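Local coordinates for class I phosphodiesterase PDEB1 (Leishmania major, PDB 2R8Q), which belongs to the class I cyclic nucleotide phosphodiesterase family, its all-helical catalytic domain holding a zinc ion, a magnesium ion and 3-isobutyl-1-methylxanthine, at residues 242-245 / 246-249; 324-327 / 328-331. All blocks are in the same frame, centred on the assembly; numbering follows the deposited sequence.

Contact 1: residues 242-245 / 246-249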
loop_
_atom_site.group_PDB
_atom_site.type_symbol
_atom_site.label_atom_id
_atom_site.label_comp_id
_atom_site.label_asym_id
_atom_site.label_seq_id
_atom_site.Cartn_x
_atom_site.Cartn_y
_atom_site.Cartn_z
ATOM N N ARG A 242 13.291 3.919 -23.848
ATOM C CA ARG A 242 13.883 4.784 -22.843
ATOM C C ARG A 242 13.438 4.365 -21.444
ATOM O O ARG A 242 14.198 4.496 -20.480
ATOM C CB ARG A 242 13.531 6.251 -23.120
ATOM C CG ARG A 242 13.978 6.730 -24.498
ATOM C CD ARG A 242 14.050 8.248 -24.563
ATOM N NE ARG A 242 12.833 8.856 -24.037
ATOM C CZ ARG A 242 11.671 8.900 -24.680
ATOM N NH1 ARG A 242 11.553 8.383 -25.899
ATOM N NH2 ARG A 242 10.614 9.440 -24.092
ATOM N N ARG A 243 12.217 3.848 -21.325
ATOM C CA ARG A 243 11.735 3.409 -20.019
ATOM C C ARG A 243 12.561 2.219 -19.546
ATOM O O ARG A 243 12.954 2.152 -18.380
ATOM C CB ARG A 243 10.255 3.013 -20.074
ATOM C CG ARG A 243 9.674 2.639 -18.705
ATOM C CD ARG A 243 9.883 3.768 -17.698
ATOM N NE ARG A 243 9.529 5.066 -18.270
ATOM C CZ ARG A 243 8.293 5.550 -18.331
ATOM N NH1 ARG A 243 7.274 4.853 -17.841
ATOM N NH2 ARG A 243 8.073 6.724 -18.907
ATOM N N LEU A 244 12.826 1.276 -20.449
ATOM C CA LEU A 244 13.619 0.108 -20.099
ATOM C C LEU A 244 15.042 0.544 -19.736
ATOM O O LEU A 244 15.686 -0.058 -18.877
ATOM C CB LEU A 244 13.635 -0.893 -21.259
ATOM C CG LEU A 244 14.420 -2.191 -21.044
ATOM C CD1 LEU A 244 14.037 -2.841 -19.722
ATOM C CD2 LEU A 244 14.139 -3.133 -22.204
ATOM N N VAL A 245 15.532 1.598 -20.382
ATOM C CA VAL A 245 16.861 2.108 -20.064
ATOM C C VAL A 245 16.859 2.654 -18.636
ATOM O O VAL A 245 17.803 2.426 -17.880
ATOM C CB VAL A 245 17.294 3.227 -21.046
ATOM C CG1 VAL A 245 18.482 4.003 -20.469
ATOM C CG2 VAL A 245 17.680 2.613 -22.389
ATOM N N MET A 246 15.793 3.363 -18.266
ATOM C CA MET A 246 15.681 3.914 -16.916
ATOM C C MET A 246 15.669 2.793 -15.884
ATOM O O MET A 246 16.357 2.863 -14.860
ATOM C CB MET A 246 14.393 4.729 -16.769
ATOM C CG MET A 246 14.353 6.025 -17.561
ATOM S SD MET A 246 12.739 6.848 -17.404
ATOM C CE MET A 246 12.869 7.510 -15.751
ATOM N N GLU A 247 14.881 1.755 -16.152
ATOM C CA GLU A 247 14.776 0.633 -15.228
ATOM C C GLU A 247 16.102 -0.095 -15.088
ATOM O O GLU A 247 16.475 -0.517 -13.998
ATOM C CB GLU A 247 13.697 -0.347 -15.701
ATOM C CG GLU A 247 12.308 0.269 -15.777
ATOM C CD GLU A 247 11.308 -0.624 -16.491
ATOM O OE1 GLU A 247 11.745 -1.514 -17.250
ATOM O OE2 GLU A 247 10.089 -0.427 -16.305
ATOM N N THR A 248 16.813 -0.240 -16.201
ATOM C CA THR A 248 18.094 -0.925 -16.179
ATOM C C THR A 248 19.134 -0.106 -15.419
ATOM O O THR A 248 19.968 -0.667 -14.705
ATOM C CB THR A 248 18.579 -1.213 -17.607
ATOM O OG1 THR A 248 17.568 -1.951 -18.300
ATOM C CG2 THR A 248 19.857 -2.036 -17.583
ATOM N N LEU A 249 19.084 1.216 -15.573
ATOM C CA LEU A 249 20.018 2.084 -14.865
ATOM C C LEU A 249 19.790 2.037 -13.359
ATOM O O LEU A 249 20.751 1.934 -12.598
ATOM C CB LEU A 249 19.908 3.534 -15.348
ATOM C CG LEU A 249 20.556 3.853 -16.697
ATOM C CD1 LEU A 249 20.175 5.259 -17.121
ATOM C CD2 LEU A 249 22.074 3.709 -16.593
#
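Thr-248 turns its hydroxyl back onto the carbonyl of Leu-244 one turn earlier in alpha-helix 239-254 of the all-helical phosphodiesterase domain. Backbone bonds come first: Met-246 N to Arg-242 O, Glu-247 N to Arg-243 O at 3.0 Å and Leu-249 N to Val-245 O are regular i to i+4 pairs. Leu-244 O is gripped twice, by Thr-248 OG1 at 2.7 Å as well as by Thr-248 N, the two donors arriving from opposite faces of the carbonyl plane. With OG1 beside its own backbone N (chi1 -56°), the hydroxyl of this buried threonine can reach back to an acceptor.

Carboxylates of this helix and its neighbours meet the arginine charges. Arg-243 does not pair with Glu-247: NE stays 5.9 Å from OE2, and the guanidinium, its plane turned 67° from the carboxylate, makes a salt bridge through NH1 to Asp-209 and a cation-pi contact with Tyr-202, both of helix 197-212. Arg-242 bridges to Glu-129 of helix 127-139 and Asp-239 of its own helix.

Van der Waals contacts, some against polar atoms, join other side chains. Met-246 SD approaches Arg-243 NE obliquely at 3.8 Å, its bent chain packing on Cys-210 and Leu-125. Leu-244 CD1 meets Glu-247 OE1 at 3.6 Å, the side chains crossing nearly at right angles. Val-245 and Leu-249 run side by side, Val-245 CG1 lying 4.0 Å from Leu-249 CD1.

Contact 2: residues 324-327 / 328-331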
loop_
_atom_site.group_PDB
_atom_site.type_symbol
_atom_site.label_atom_id
_atom_site.label_comp_id
_atom_site.label_asym_id
_atom_site.label_seq_id
_atom_site.Cartn_x
_atom_site.Cartn_y
_atom_site.Cartn_z
ATOM N N ASN A 324 26.505 -3.967 -24.331
ATOM C CA ASN A 324 25.404 -3.877 -25.284
ATOM C C ASN A 324 24.762 -2.509 -25.496
ATOM O O ASN A 324 24.041 -2.318 -26.478
ATOM C CB ASN A 324 24.311 -4.885 -24.914
ATOM C CG ASN A 324 24.740 -6.321 -25.149
ATOM O OD1 ASN A 324 25.119 -6.692 -26.260
ATOM N ND2 ASN A 324 24.677 -7.137 -24.105
ATOM N N LEU A 325 25.002 -1.557 -24.599
ATOM C CA LEU A 325 24.403 -0.237 -24.773
ATOM C C LEU A 325 25.058 0.901 -23.993
ATOM O O LEU A 325 25.269 1.986 -24.537
ATOM C CB LEU A 325 22.910 -0.296 -24.426
ATOM C CG LEU A 325 22.093 0.960 -24.738
ATOM C CD1 LEU A 325 22.118 1.241 -26.235
ATOM C CD2 LEU A 325 20.666 0.767 -24.260
ATOM N N PHE A 326 25.366 0.669 -22.721
ATOM C CA PHE A 326 25.983 1.707 -21.896
ATOM C C PHE A 326 27.503 1.652 -22.017
ATOM O O PHE A 326 28.205 1.393 -21.039
ATOM C CB PHE A 326 25.592 1.538 -20.422
ATOM C CG PHE A 326 24.105 1.474 -20.182
ATOM C CD1 PHE A 326 23.231 2.290 -20.891
ATOM C CD2 PHE A 326 23.583 0.616 -19.221
ATOM C CE1 PHE A 326 21.859 2.253 -20.643
ATOM C CE2 PHE A 326 22.214 0.576 -18.966
ATOM C CZ PHE A 326 21.352 1.395 -19.680
ATOM N N HIS A 327 28.006 1.914 -23.220
ATOM C CA HIS A 327 29.439 1.863 -23.478
ATOM C C HIS A 327 30.267 2.857 -22.666
ATOM O O HIS A 327 31.437 2.604 -22.377
ATOM C CB HIS A 327 29.693 2.056 -24.975
ATOM C CG HIS A 327 28.849 1.172 -25.843
ATOM N ND1 HIS A 327 27.743 1.633 -26.525
ATOM C CD2 HIS A 327 28.930 -0.153 -26.111
ATOM C CE1 HIS A 327 27.180 0.630 -27.176
ATOM N NE2 HIS A 327 27.880 -0.464 -26.941
ATOM N N GLY A 328 29.660 3.976 -22.282
ATOM C CA GLY A 328 30.381 4.974 -21.511
ATOM C C GLY A 328 30.632 4.606 -20.057
ATOM O O GLY A 328 31.318 5.339 -19.341
ATOM N N MET A 329 30.082 3.475 -19.619
ATOM C CA MET A 329 30.250 3.017 -18.239
ATOM C C MET A 329 31.271 1.884 -18.126
ATOM O O MET A 329 31.179 1.027 -17.250
ATOM C CB MET A 329 28.894 2.568 -17.669
ATOM C CG MET A 329 27.967 3.724 -17.298
ATOM S SD MET A 329 26.216 3.266 -17.194
ATOM C CE MET A 329 26.255 2.036 -15.900
ATOM N N GLN A 330 32.258 1.893 -19.015
ATOM C CA GLN A 330 33.291 0.867 -19.011
ATOM C C GLN A 330 34.013 0.755 -17.669
ATOM O O GLN A 330 34.380 -0.341 -17.254
ATOM C CB GLN A 330 34.312 1.153 -20.115
ATOM C CG GLN A 330 35.390 0.084 -20.270
ATOM C CD GLN A 330 34.817 -1.288 -20.579
ATOM O OE1 GLN A 330 33.918 -1.425 -21.408
ATOM N NE2 GLN A 330 35.347 -2.315 -19.921
ATOM N N TRP A 331 34.209 1.881 -16.989
ATOM C CA TRP A 331 34.910 1.864 -15.709
ATOM C C TRP A 331 34.231 0.936 -14.699
ATOM O O TRP A 331 34.887 0.385 -13.821
ATOM C CB TRP A 331 35.028 3.289 -15.144
ATOM C CG TRP A 331 33.870 3.742 -14.300
ATOM C CD1 TRP A 331 33.627 3.412 -12.994
ATOM C CD2 TRP A 331 32.794 4.596 -14.703
ATOM N NE1 TRP A 331 32.468 4.008 -12.563
ATOM C CE2 TRP A 331 31.935 4.740 -13.591
ATOM C CE3 TRP A 331 32.470 5.255 -15.898
ATOM C CZ2 TRP A 331 30.772 5.517 -13.636
ATOM C CZ3 TRP A 331 31.312 6.028 -15.943
ATOM C CH2 TRP A 331 30.478 6.150 -14.816
HETATM O O HOH W 1 32.737 0.157 -23.290
#
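The Phe-326 ring has Met-329 SD standing obliquely to it, 4.8 Å from the ring centroid and 42° off the normal, a Met-aromatic contact between side chains that lie alongside each other. Met-329 SD comes closest just before the ring, 3.7 Å from Phe-326 CB, with ring atom CG next. Met-329 sets CG beside its backbone N (chi1 -76°), bends again at chi3, and also touches Tyr-115 of helix 102-118. The imidazole of His-327 has the carbonyl carbon of Leu-325 against one face, 3.7 Å above the plane and offset toward the rim.

These groups sit on the short link that joins helix 302-324 to helix 330-348. Phe-326 is the centre of an inverse gamma turn, in which His-327 N makes a weak bond to Leu-325 O. One step on, Met-329 N donates to Phe-326 O at 3.1 Å; the N-H...O angle is fairly straight (162°), but the donor stands well above the carbonyl plane.

On the solvent side a water spans the link, giving hydrogen bonds to His-327 O at 2.9 Å and Gln-330 OE1 at 2.7 Å. Gln-330 NE2 hydrogen-bonds to Asp-334 OD1, so both ends of the amide have partners, which probably steadies its orientation. The chemistry implies a two-sided link, with sulfur and aromatic carbon turned inward, a water bridge and a direct amide-carboxylate hydrogen bond outward.

Contact 1 is a buried turn in the middle of a helix, whereas contact 2 is a partly exposed connection between two helices, farther from the chain's centre. They do not share an element, yet they meet directly: the Phe-326 ring rests on Val-245, Thr-248 and Leu-249, with Thr-248 CG2 3.8 Å from Phe-326 CE2, and Leu-325 also packs on Val-245. Contact 1 combines regular helix bonding with arginines whose carboxylate partners lie beyond its two segments, on neighbouring helices and on its own; contact 2 has a single backbone bond across its segments, a sulfur-aromatic contact and a water bridge. The apolar side of 324-327 thus docks on helix 239-254, joining the link to the domain's interior.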